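Local coordinates for protein pectate lyase II (Xanthomonas campestris pv. campestris, PDB 2QX3) that probably cleaves pectate by beta-elimination, as a secreted parallel beta-helix enzyme of polysaccharide lyase family 1, at residues A21-M26 with P62-Q67; N70-T75 with N93-I98; G87-G92 with S115-G120; S185-S190 with Q211-S216. All blocks are in the same frame, centred on the assembly; numbering follows the deposited sequence.

Interaction 1. Residues A21-M26 with P62-Q67; sequences ATFEAM and PAKTVQ
F23, in the first turn of helix 23-32, packs with K64 and V66 at the end of a parallel beta-helix. The helix lies against strand 65-69, the outermost strand of its sheet, as the N-terminal cap helix does in the pectate lyase fold. T22 is the N-cap. Its OG1 accepts a bond from A25 N at 3.0 Å, so the first turn is closed right beside F23.

No hydrogen bond joins the two segments; the contact is apolar. The F23 ring reaches along the chain toward K64 and is met in two ways. K64 CB lies over one face, displaced toward the rim, 4.3 Å from the ring centroid. This is a CH-pi contact. The two side chains cross at about a right angle. V66 comes in the plane of the ring instead, with CG2 at the edge. The same methyl touches F23 CB at 3.7 Å.

The polar end of K64 leaves the ring. The chain bends at chi3 (42°), and NZ bonds to N85 OD1. M26 has its CG anti to the backbone N (chi1 -169°) and points inward, where L41, Y43 and F86 also touch it. V66 uses both branches: CG2 goes to F23, and CG1 meets M26 SD at 3.9 Å.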
loop_
_atom_site.group_PDB
_atom_site.type_symbol
_atom_site.label_atom_id
_atom_site.label_comp_id
_atom_site.label_asym_id
_atom_site.label_seq_id
_atom_site.Cartn_x
_atom_site.Cartn_y
_atom_site.Cartn_z
ATOM N N ALA A 21 -17.025 -14.851 -8.871
ATOM C CA ALA A 21 -18.080 -14.052 -8.221
ATOM C C ALA A 21 -17.941 -13.918 -6.704
ATOM O O ALA A 21 -18.575 -13.053 -6.094
ATOM C CB ALA A 21 -19.471 -14.611 -8.582
ATOM N N THR A 22 -17.118 -14.774 -6.101
ATOM C CA THR A 22 -16.936 -14.803 -4.648
ATOM C C THR A 22 -15.450 -14.970 -4.323
ATOM O O THR A 22 -14.658 -15.317 -5.208
ATOM C CB THR A 22 -17.669 -16.005 -4.037
ATOM O OG1 THR A 22 -17.121 -17.211 -4.585
ATOM C CG2 THR A 22 -19.172 -15.947 -4.317
ATOM N N PHE A 23 -15.055 -14.778 -3.064
ATOM C CA PHE A 23 -13.652 -15.046 -2.725
ATOM C C PHE A 23 -13.297 -16.534 -2.743
ATOM O O PHE A 23 -12.132 -16.883 -2.960
ATOM C CB PHE A 23 -13.157 -14.298 -1.467
ATOM C CG PHE A 23 -13.211 -15.087 -0.189
ATOM C CD1 PHE A 23 -12.048 -15.632 0.349
ATOM C CD2 PHE A 23 -14.398 -15.228 0.501
ATOM C CE1 PHE A 23 -12.082 -16.357 1.552
ATOM C CE2 PHE A 23 -14.451 -15.947 1.710
ATOM C CZ PHE A 23 -13.288 -16.515 2.228
ATOM N N GLU A 24 -14.304 -17.388 -2.555
ATOM C CA GLU A 24 -14.118 -18.841 -2.635
ATOM C C GLU A 24 -13.793 -19.276 -4.065
ATOM O O GLU A 24 -12.858 -20.057 -4.289
ATOM C CB GLU A 24 -15.350 -19.590 -2.097
ATOM C CG GLU A 24 -15.609 -19.401 -0.583
ATOM C CD GLU A 24 -16.534 -18.221 -0.251
ATOM O OE1 GLU A 24 -16.917 -17.458 -1.163
ATOM O OE2 GLU A 24 -16.882 -18.061 0.941
ATOM N N ALA A 25 -14.557 -18.743 -5.022
ATOM C CA ALA A 25 -14.323 -18.981 -6.457
ATOM C C ALA A 25 -12.963 -18.449 -6.893
ATOM O O ALA A 25 -12.275 -19.090 -7.681
ATOM C CB ALA A 25 -15.423 -18.345 -7.294
ATOM N N MET A 26 -12.582 -17.284 -6.369
ATOM C CA MET A 26 -11.267 -16.715 -6.640
ATOM C C MET A 26 -10.174 -17.644 -6.116
ATOM O O MET A 26 -9.219 -17.935 -6.827
ATOM C CB MET A 26 -11.111 -15.308 -6.035
ATOM C CG MET A 26 -9.845 -14.592 -6.528
ATOM S SD MET A 26 -9.499 -12.972 -5.821
ATOM C CE MET A 26 -10.823 -11.995 -6.556
ATOM N N PRO A 62 -13.336 -14.108 12.141
ATOM C CA PRO A 62 -12.123 -14.554 11.434
ATOM C C PRO A 62 -11.924 -13.872 10.079
ATOM O O PRO A 62 -12.900 -13.495 9.420
ATOM C CB PRO A 62 -12.341 -16.067 11.255
ATOM C CG PRO A 62 -13.779 -16.272 11.364
ATOM C CD PRO A 62 -14.325 -15.195 12.272
ATOM N N ALA A 63 -10.663 -13.704 9.684
ATOM C CA ALA A 63 -10.328 -13.057 8.417
ATOM C C ALA A 63 -10.819 -13.850 7.204
ATOM O O ALA A 63 -10.849 -15.086 7.214
ATOM C CB ALA A 63 -8.816 -12.820 8.300
ATOM N N LYS A 64 -11.199 -13.105 6.170
ATOM C CA LYS A 64 -11.525 -13.656 4.863
ATOM C C LYS A 64 -10.471 -13.133 3.887
ATOM O O LYS A 64 -10.452 -11.941 3.542
ATOM C CB LYS A 64 -12.934 -13.225 4.454
ATOM C CG LYS A 64 -14.039 -13.927 5.249
ATOM C CD LYS A 64 -15.363 -13.146 5.296
ATOM C CE LYS A 64 -15.765 -12.514 3.981
ATOM N NZ LYS A 64 -17.019 -11.682 4.061
ATOM N N THR A 65 -9.575 -14.025 3.477
ATOM C CA THR A 65 -8.390 -13.646 2.719
ATOM C C THR A 65 -8.107 -14.652 1.605
ATOM O O THR A 65 -8.075 -15.871 1.830
ATOM C CB THR A 65 -7.153 -13.508 3.639
ATOM O OG1 THR A 65 -7.474 -12.669 4.757
ATOM C CG2 THR A 65 -5.939 -12.932 2.881
ATOM N N VAL A 66 -7.920 -14.121 0.403
ATOM C CA VAL A 66 -7.480 -14.907 -0.731
ATOM C C VAL A 66 -5.956 -14.946 -0.732
ATOM O O VAL A 66 -5.293 -13.951 -0.416
ATOM C CB VAL A 66 -8.030 -14.333 -2.059
ATOM C CG1 VAL A 66 -7.484 -15.091 -3.262
ATOM C CG2 VAL A 66 -9.546 -14.382 -2.067
ATOM N N GLN A 67 -5.408 -16.102 -1.088
ATOM C CA GLN A 67 -3.968 -16.336 -1.051
ATOM C C GLN A 67 -3.406 -16.702 -2.408
ATOM O O GLN A 67 -3.860 -17.667 -3.020
ATOM C CB GLN A 67 -3.689 -17.525 -0.146
ATOM C CG GLN A 67 -2.832 -17.228 1.021
ATOM C CD GLN A 67 -2.523 -18.475 1.812
ATOM O OE1 GLN A 67 -2.682 -19.602 1.320
ATOM N NE2 GLN A 67 -2.058 -18.286 3.040
#

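Interaction 2. Residues N70-T75 with N93-I98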
loop_
_atom_site.group_PDB
_atom_site.type_symbol
_atom_site.label_atom_id
_atom_site.label_comp_id
_atom_site.label_asym_id
_atom_site.label_seq_id
_atom_site.Cartn_x
_atom_site.Cartn_y
_atom_site.Cartn_z
ATOM N N ASN A 70 3.245 -19.052 -3.554
ATOM C CA ASN A 70 4.164 -19.700 -4.494
ATOM C C ASN A 70 3.585 -19.912 -5.887
ATOM O O ASN A 70 3.771 -20.969 -6.496
ATOM C CB ASN A 70 4.709 -21.019 -3.915
ATOM C CG ASN A 70 5.788 -20.792 -2.871
ATOM O OD1 ASN A 70 5.603 -20.032 -1.913
ATOM N ND2 ASN A 70 6.931 -21.448 -3.057
ATOM N N LYS A 71 2.863 -18.912 -6.387
ATOM C CA LYS A 71 2.374 -18.946 -7.768
ATOM C C LYS A 71 2.605 -17.600 -8.455
ATOM O O LYS A 71 2.591 -16.557 -7.804
ATOM C CB LYS A 71 0.911 -19.396 -7.832
ATOM C CG LYS A 71 0.738 -20.882 -7.506
ATOM C CD LYS A 71 -0.669 -21.393 -7.722
ATOM C CE LYS A 71 -0.745 -22.861 -7.309
ATOM N NZ LYS A 71 -2.111 -23.415 -7.385
ATOM N N SER A 72 2.854 -17.646 -9.759
ATOM C CA SER A 72 3.297 -16.474 -10.509
ATOM C C SER A 72 2.429 -16.184 -11.728
ATOM O O SER A 72 1.638 -17.032 -12.150
ATOM C CB SER A 72 4.755 -16.645 -10.942
ATOM O OG SER A 72 5.628 -16.606 -9.821
ATOM N N ASP A 73 2.579 -14.989 -12.289
ATOM C CA ASP A 73 1.912 -14.639 -13.538
ATOM C C ASP A 73 0.404 -14.525 -13.343
ATOM O O ASP A 73 -0.374 -15.148 -14.064
ATOM C CB ASP A 73 2.226 -15.674 -14.620
ATOM C CG ASP A 73 3.713 -15.836 -14.858
ATOM O OD1 ASP A 73 4.442 -14.825 -14.781
ATOM O OD2 ASP A 73 4.154 -16.976 -15.121
ATOM N N VAL A 74 -0.002 -13.722 -12.364
ATOM C CA VAL A 74 -1.407 -13.624 -11.986
ATOM C C VAL A 74 -1.878 -12.174 -11.989
ATOM O O VAL A 74 -1.245 -11.305 -11.391
ATOM C CB VAL A 74 -1.661 -14.235 -10.596
ATOM C CG1 VAL A 74 -3.133 -14.121 -10.228
ATOM C CG2 VAL A 74 -1.208 -15.686 -10.563
ATOM N N THR A 75 -2.994 -11.920 -12.665
ATOM C CA THR A 75 -3.746 -10.687 -12.468
ATOM C C THR A 75 -5.030 -10.943 -11.687
ATOM O O THR A 75 -5.817 -11.822 -12.038
ATOM C CB THR A 75 -4.096 -10.020 -13.811
ATOM O OG1 THR A 75 -2.897 -9.784 -14.559
ATOM C CG2 THR A 75 -4.811 -8.697 -13.578
ATOM N N ASN A 93 7.479 -17.602 -2.802
ATOM C CA ASN A 93 8.060 -17.650 -4.135
ATOM C C ASN A 93 6.974 -17.350 -5.184
ATOM O O ASN A 93 6.606 -18.192 -6.010
ATOM C CB ASN A 93 8.712 -19.032 -4.343
ATOM C CG ASN A 93 9.583 -19.098 -5.583
ATOM O OD1 ASN A 93 10.114 -18.089 -6.059
ATOM N ND2 ASN A 93 9.729 -20.298 -6.115
ATOM N N ALA A 94 6.463 -16.127 -5.123
ATOM C CA ALA A 94 5.327 -15.705 -5.918
ATOM C C ALA A 94 5.699 -14.408 -6.620
ATOM O O ALA A 94 6.086 -13.437 -5.961
ATOM C CB ALA A 94 4.114 -15.501 -5.014
ATOM N N HIS A 95 5.608 -14.394 -7.948
ATOM C CA HIS A 95 6.160 -13.280 -8.729
ATOM C C HIS A 95 5.259 -12.834 -9.863
ATOM O O HIS A 95 4.488 -13.621 -10.402
ATOM C CB HIS A 95 7.540 -13.633 -9.305
ATOM C CG HIS A 95 8.501 -14.172 -8.291
ATOM N ND1 HIS A 95 9.296 -13.358 -7.511
ATOM C CD2 HIS A 95 8.774 -15.442 -7.913
ATOM C CE1 HIS A 95 10.029 -14.107 -6.705
ATOM N NE2 HIS A 95 9.729 -15.374 -6.927
ATOM N N ASN A 96 5.365 -11.556 -10.224
ATOM C CA ASN A 96 4.686 -11.041 -11.415
ATOM C C ASN A 96 3.176 -11.055 -11.226
ATOM O O ASN A 96 2.437 -11.797 -11.885
ATOM C CB ASN A 96 5.117 -11.807 -12.680
ATOM C CG ASN A 96 4.593 -11.170 -13.948
ATOM O OD1 ASN A 96 4.451 -9.952 -14.018
ATOM N ND2 ASN A 96 4.277 -11.995 -14.954
ATOM N N VAL A 97 2.726 -10.218 -10.301
ATOM C CA VAL A 97 1.336 -10.223 -9.880
ATOM C C VAL A 97 0.763 -8.828 -10.001
ATOM O O VAL A 97 1.381 -7.862 -9.555
ATOM C CB VAL A 97 1.185 -10.764 -8.421
ATOM C CG1 VAL A 97 -0.219 -10.546 -7.897
ATOM C CG2 VAL A 97 1.547 -12.247 -8.348
ATOM N N ILE A 98 -0.408 -8.728 -10.619
ATOM C CA ILE A 98 -1.150 -7.482 -10.669
ATOM C C ILE A 98 -2.418 -7.583 -9.829
ATOM O O ILE A 98 -3.179 -8.553 -9.944
ATOM C CB ILE A 98 -1.565 -7.108 -12.115
ATOM C CG1 ILE A 98 -0.336 -6.942 -13.013
ATOM C CG2 ILE A 98 -2.468 -5.844 -12.111
ATOM C CD1 ILE A 98 -0.681 -6.654 -14.487
HETATM O O HOH W 1 5.758 -19.026 -8.402
#
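This is a parallel pairing of two successive coils at a corner of the beta-helix, where S72 and D73 meet H95 and N96 at the turn leading to strands 74-78 and 97-105. The two segments run almost in the same direction, 8° apart.

The strand part is regular. V74 N donates to N96 O, and I98 N donates to V74 O at 2.8 Å. V74 sits beside V97, and I68 touches both. T75 and I98 lie side by side on the other face, with T75 OG1 3.8 Å from I98 CD1. The same T75 OG1 is hydrogen-bonded to G12 N.

The corner is held by side chains as well. S72 OG accepts from H95 N at 2.9 Å. Water 1 lies 2.8 Å from the same S72 OG and donates to N93 O. D73 N bonds to H95 O at 3.0 Å. The D73 carboxylate takes N96 ND2 on OD1, with its anti lone pair, at 2.8 Å. This bond is nearly straight (172°) and lies in the N96 amide plane. The two flat groups are turned 77° apart, so they do not stack.

Both polar groups have second partners: D73 OD2 accepts from G37 N, and N96 OD1 from T10 N and G11 N. H95 is fixed too, with NE2 donating to N93 OD1 at 2.9 Å and ND1 paired with S127 OG.

D73 and N96 both have positive phi. Equivalent turns that stack coil on coil, with polar side chains linked from one to the next, are characteristic of the parallel beta-helix.

Interaction 3. Residues G87-G92 with S115-G120; sequences GIRVVG and SISLEG
The guanidinium of R89 meets the carboxylate of E119 edge on, with E119 CD in the guanidinium plane, on the outer face of a parallel beta-helix sheet. The two planes are 23° apart. R89 grips side-on with two nitrogens: NE reaches OE2 of E119 at 2.7 Å, and NH1 reaches OE1 of E119 at 2.7 Å. The fit is not flat. NE comes 40° above the carboxylate plane, while NH1 arrives on the syn side of OE1, also tilted out of that plane. A bend in the R89 chain (chi3 78°) swings its end back over the neighbouring strand.

S117 lies on the same face. Its OG donates to E119 OE2 on the anti side, so this oxygen accepts two bonds. Serine and arginine together fix the rotation of the carboxylate.

Beneath, strands 87-91 and 116-119 are neighbours in register, their axes 4.7 Å apart. Bonds alternate across them. I88 N donates to S115 O, S117 N to I88 O, V90 N to S117 O, and E119 N to V90 O. The other face carries I88, V90, I116 and L118, which point into the helix interior. V97 and I99 of strand 97-105 and I129 and V131 of strand 129-137 meet them there. V90 and L118 lie side by side, with V90 CB 3.9 Å from L118 CD2.

The ladder runs on past the strands. G92 has positive phi, and its N donates to E119 O at 2.9 Å.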
loop_
_atom_site.group_PDB
_atom_site.type_symbol
_atom_site.label_atom_id
_atom_site.label_comp_id
_atom_site.label_asym_id
_atom_site.label_seq_id
_atom_site.Cartn_x
_atom_site.Cartn_y
_atom_site.Cartn_z
ATOM N N GLY A 87 -9.702 -9.807 1.676
ATOM C CA GLY A 87 -8.384 -9.273 1.363
ATOM C C GLY A 87 -7.583 -10.257 0.530
ATOM O O GLY A 87 -8.058 -11.350 0.221
ATOM N N ILE A 88 -6.367 -9.858 0.167
ATOM C CA ILE A 88 -5.519 -10.614 -0.744
ATOM C C ILE A 88 -4.101 -10.648 -0.167
ATOM O O ILE A 88 -3.561 -9.601 0.227
ATOM C CB ILE A 88 -5.497 -9.962 -2.162
ATOM C CG1 ILE A 88 -6.895 -9.930 -2.793
ATOM C CG2 ILE A 88 -4.513 -10.679 -3.084
ATOM C CD1 ILE A 88 -7.040 -8.891 -3.886
ATOM N N ARG A 89 -3.521 -11.842 -0.089
ATOM C CA ARG A 89 -2.114 -12.011 0.283
ATOM C C ARG A 89 -1.356 -12.613 -0.888
ATOM O O ARG A 89 -1.869 -13.520 -1.556
ATOM C CB ARG A 89 -1.956 -12.974 1.466
ATOM C CG ARG A 89 -2.252 -12.425 2.840
ATOM C CD ARG A 89 -2.201 -13.568 3.888
ATOM N NE ARG A 89 -0.835 -13.951 4.268
ATOM C CZ ARG A 89 -0.506 -15.092 4.882
ATOM N NH1 ARG A 89 0.758 -15.331 5.200
ATOM N NH2 ARG A 89 -1.426 -16.007 5.167
ATOM N N VAL A 90 -0.162 -12.092 -1.148
ATOM C CA VAL A 90 0.791 -12.747 -2.032
ATOM C C VAL A 90 2.040 -13.155 -1.260
ATOM O O VAL A 90 2.760 -12.311 -0.728
ATOM C CB VAL A 90 1.200 -11.831 -3.200
ATOM C CG1 VAL A 90 2.219 -12.526 -4.089
ATOM C CG2 VAL A 90 -0.024 -11.419 -4.004
ATOM N N VAL A 91 2.287 -14.458 -1.204
ATOM C CA VAL A 91 3.261 -14.972 -0.256
ATOM C C VAL A 91 4.291 -15.940 -0.862
ATOM O O VAL A 91 3.989 -16.779 -1.742
ATOM C CB VAL A 91 2.562 -15.501 1.053
ATOM C CG1 VAL A 91 1.706 -16.715 0.771
ATOM C CG2 VAL A 91 3.568 -15.775 2.177
ATOM N N GLY A 92 5.533 -15.757 -0.409
ATOM C CA GLY A 92 6.666 -16.617 -0.759
ATOM C C GLY A 92 7.213 -16.465 -2.168
ATOM O O GLY A 92 7.380 -15.355 -2.672
ATOM N N SER A 115 -5.619 -6.236 4.005
ATOM C CA SER A 115 -6.289 -5.821 2.761
ATOM C C SER A 115 -5.527 -6.330 1.541
ATOM O O SER A 115 -6.026 -7.143 0.774
ATOM C CB SER A 115 -6.443 -4.294 2.680
ATOM O OG SER A 115 -7.333 -3.780 3.669
ATOM N N ILE A 116 -4.327 -5.800 1.345
ATOM C CA ILE A 116 -3.425 -6.269 0.296
ATOM C C ILE A 116 -2.074 -6.421 0.970
ATOM O O ILE A 116 -1.453 -5.422 1.354
ATOM C CB ILE A 116 -3.333 -5.290 -0.900
ATOM C CG1 ILE A 116 -4.716 -5.075 -1.530
ATOM C CG2 ILE A 116 -2.312 -5.799 -1.931
ATOM C CD1 ILE A 116 -4.786 -4.024 -2.625
ATOM N N SER A 117 -1.635 -7.666 1.132
ATOM C CA SER A 117 -0.419 -7.945 1.883
ATOM C C SER A 117 0.575 -8.814 1.116
ATOM O O SER A 117 0.238 -9.922 0.681
ATOM C CB SER A 117 -0.777 -8.602 3.219
ATOM O OG SER A 117 0.384 -9.124 3.848
ATOM N N LEU A 118 1.794 -8.313 0.955
ATOM C CA LEU A 118 2.825 -9.032 0.213
ATOM C C LEU A 118 3.962 -9.469 1.129
ATOM O O LEU A 118 4.569 -8.649 1.819
ATOM C CB LEU A 118 3.370 -8.165 -0.924
ATOM C CG LEU A 118 2.374 -7.211 -1.586
ATOM C CD1 LEU A 118 3.101 -6.174 -2.427
ATOM C CD2 LEU A 118 1.370 -7.982 -2.429
ATOM N N GLU A 119 4.248 -10.768 1.132
ATOM C CA GLU A 119 5.018 -11.379 2.208
ATOM C C GLU A 119 6.097 -12.332 1.740
ATOM O O GLU A 119 5.810 -13.366 1.134
ATOM C CB GLU A 119 4.084 -12.111 3.181
ATOM C CG GLU A 119 2.861 -11.301 3.593
ATOM C CD GLU A 119 1.872 -12.091 4.422
ATOM O OE1 GLU A 119 2.281 -13.097 5.032
ATOM O OE2 GLU A 119 0.680 -11.698 4.462
ATOM N N GLY A 120 7.343 -11.973 2.036
ATOM C CA GLY A 120 8.458 -12.904 1.912
ATOM C C GLY A 120 8.393 -13.945 3.017
ATOM O O GLY A 120 7.803 -13.706 4.073
#

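Interaction 4. Residues S185-S190 with Q211-S216; sequences SDTKNS and QRRGLS
One direct hydrogen bond joins N189, in the 3-10 turn 187-190, to the backbone of R212, at the end of strand 210-212 just before the bend at R213-G214. N189 ND2 donates to R212 O at 2.8 Å. The bond is straight (178°), and the oxygen lies in the N189 amide plane. Outside partners use the rest of that amide: ND2 also pairs with N180 OD1, and OD1 accepts from G160 N. Within segment 211-216, the side-chain amide of Q211 braces the bend, NE2 donating to R213 O at 3.0 Å.

A water makes a second link. Water 2 donates to D186 O and accepts from R213 NE, each at 2.8 Å.

The packing is made by R213. Its chain runs extended from CG to NE along the turn. T187 CG2 sits over one face of the guanidinium, 3.7 Å from NH2 of R213.

One backbone contact finishes the set. G214 CA makes a CA-H...O contact with S190 O at 3.4 Å.

R213 and G214 both have positive phi. Q211 steadies their bend from within, while N189 and water 2 tie it to the loop. R213 reaches D184 O directly through NH2 and D186 O through water 2, with no carboxylate across this contact paired to its charge.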
loop_
_atom_site.group_PDB
_atom_site.type_symbol
_atom_site.label_atom_id
_atom_site.label_comp_id
_atom_site.label_asym_id
_atom_site.label_seq_id
_atom_site.Cartn_x
_atom_site.Cartn_y
_atom_site.Cartn_z
ATOM N N SER A 185 13.890 -5.901 13.178
ATOM C CA SER A 185 14.661 -7.110 12.907
ATOM C C SER A 185 14.385 -7.738 11.521
ATOM O O SER A 185 14.959 -8.780 11.186
ATOM C CB SER A 185 14.443 -8.138 14.020
ATOM O OG SER A 185 13.207 -8.817 13.858
ATOM N N ASP A 186 13.525 -7.098 10.726
ATOM C CA ASP A 186 13.212 -7.562 9.363
ATOM C C ASP A 186 14.347 -7.187 8.404
ATOM O O ASP A 186 14.205 -6.293 7.573
ATOM C CB ASP A 186 11.865 -6.980 8.886
ATOM C CG ASP A 186 11.393 -7.565 7.549
ATOM O OD1 ASP A 186 12.138 -8.363 6.936
ATOM O OD2 ASP A 186 10.269 -7.214 7.111
ATOM N N THR A 187 15.471 -7.889 8.529
ATOM C CA THR A 187 16.687 -7.559 7.782
ATOM C C THR A 187 16.596 -7.850 6.281
ATOM O O THR A 187 17.305 -7.225 5.496
ATOM C CB THR A 187 17.941 -8.261 8.371
ATOM O OG1 THR A 187 17.688 -9.664 8.487
ATOM C CG2 THR A 187 18.277 -7.697 9.746
ATOM N N LYS A 188 15.718 -8.776 5.888
ATOM C CA LYS A 188 15.486 -9.059 4.466
ATOM C C LYS A 188 14.932 -7.851 3.708
ATOM O O LYS A 188 15.061 -7.766 2.490
ATOM C CB LYS A 188 14.558 -10.266 4.262
ATOM C CG LYS A 188 15.177 -11.601 4.662
ATOM C CD LYS A 188 14.870 -12.706 3.651
ATOM C CE LYS A 188 13.421 -13.131 3.662
ATOM N NZ LYS A 188 13.238 -14.470 3.032
ATOM N N ASN A 189 14.327 -6.917 4.435
ATOM C CA ASN A 189 13.727 -5.749 3.816
ATOM C C ASN A 189 14.718 -4.730 3.236
ATOM O O ASN A 189 14.304 -3.763 2.592
ATOM C CB ASN A 189 12.739 -5.073 4.769
ATOM C CG ASN A 189 11.454 -4.680 4.071
ATOM O OD1 ASN A 189 10.815 -5.515 3.425
ATOM N ND2 ASN A 189 11.071 -3.415 4.182
ATOM N N SER A 190 16.017 -4.942 3.462
ATOM C CA SER A 190 17.045 -4.132 2.801
ATOM C C SER A 190 16.915 -4.230 1.289
ATOM O O SER A 190 17.290 -3.303 0.571
ATOM C CB SER A 190 18.464 -4.527 3.236
ATOM O OG SER A 190 18.691 -5.919 3.086
ATOM N N GLN A 211 8.258 2.936 6.373
ATOM C CA GLN A 211 9.341 2.260 5.664
ATOM C C GLN A 211 10.486 1.845 6.590
ATOM O O GLN A 211 11.097 2.683 7.250
ATOM C CB GLN A 211 9.882 3.135 4.529
ATOM C CG GLN A 211 11.005 2.464 3.736
ATOM C CD GLN A 211 11.666 3.385 2.736
ATOM O OE1 GLN A 211 11.137 4.446 2.390
ATOM N NE2 GLN A 211 12.835 2.983 2.264
ATOM N N ARG A 212 10.771 0.547 6.631
ATOM C CA ARG A 212 11.955 0.045 7.321
ATOM C C ARG A 212 12.937 -0.543 6.312
ATOM O O ARG A 212 12.632 -1.539 5.645
ATOM C CB ARG A 212 11.582 -1.012 8.362
ATOM C CG ARG A 212 10.889 -0.502 9.617
ATOM C CD ARG A 212 10.669 -1.690 10.539
ATOM N NE ARG A 212 10.083 -1.390 11.845
ATOM C CZ ARG A 212 8.793 -1.543 12.134
ATOM N NH1 ARG A 212 7.938 -1.942 11.198
ATOM N NH2 ARG A 212 8.352 -1.284 13.354
ATOM N N ARG A 213 14.117 0.078 6.205
ATOM C CA ARG A 213 15.192 -0.367 5.301
ATOM C C ARG A 213 14.791 -0.193 3.837
ATOM O O ARG A 213 13.734 0.386 3.538
ATOM C CB ARG A 213 15.608 -1.821 5.577
ATOM C CG ARG A 213 16.000 -2.101 7.011
ATOM C CD ARG A 213 16.404 -3.556 7.218
ATOM N NE ARG A 213 16.458 -3.864 8.650
ATOM C CZ ARG A 213 17.572 -3.890 9.380
ATOM N NH1 ARG A 213 18.750 -3.652 8.813
ATOM N NH2 ARG A 213 17.512 -4.171 10.675
ATOM N N GLY A 214 15.645 -0.681 2.933
ATOM C CA GLY A 214 15.406 -0.601 1.488
ATOM C C GLY A 214 15.357 0.800 0.912
ATOM O O GLY A 214 15.658 1.787 1.595
ATOM N N LEU A 215 14.982 0.888 -0.359
ATOM C CA LEU A 215 14.855 2.168 -1.039
ATOM C C LEU A 215 13.432 2.360 -1.557
ATOM O O LEU A 215 12.785 1.404 -2.013
ATOM C CB LEU A 215 15.872 2.281 -2.191
ATOM C CG LEU A 215 17.374 2.121 -1.875
ATOM C CD1 LEU A 215 18.220 2.033 -3.150
ATOM C CD2 LEU A 215 17.881 3.249 -0.966
ATOM N N SER A 216 12.950 3.597 -1.490
ATOM C CA SER A 216 11.642 3.931 -2.033
ATOM C C SER A 216 11.634 5.241 -2.814
ATOM O O SER A 216 12.464 6.123 -2.591
ATOM C CB SER A 216 10.592 3.984 -0.927
ATOM O OG SER A 216 10.753 5.159 -0.153
HETATM O O HOH W 2 13.659 -3.922 8.976
#

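Interactions 1, 2 and 3 lie close together toward the N-terminal end of the beta-helix. Interaction 3 touches both of the others. V66 O and R89 N, 2.8 Å apart, probably bond and carry the sheet of interaction 3 on to the strand under the cap helix. N70 N and V91 O, 3.0 Å apart, probably join the corner of interaction 2 to the same sheet. V97 CG1 also meets V90 CG2 in the interior. Interaction 4 belongs to later coils. Its nearest atoms are about 5 Å from interaction 3, but its centre is about 29 Å from that of interaction 1. There the R212 side chain is about 4 Å from a phosphate, probably from the crystallisation liquor.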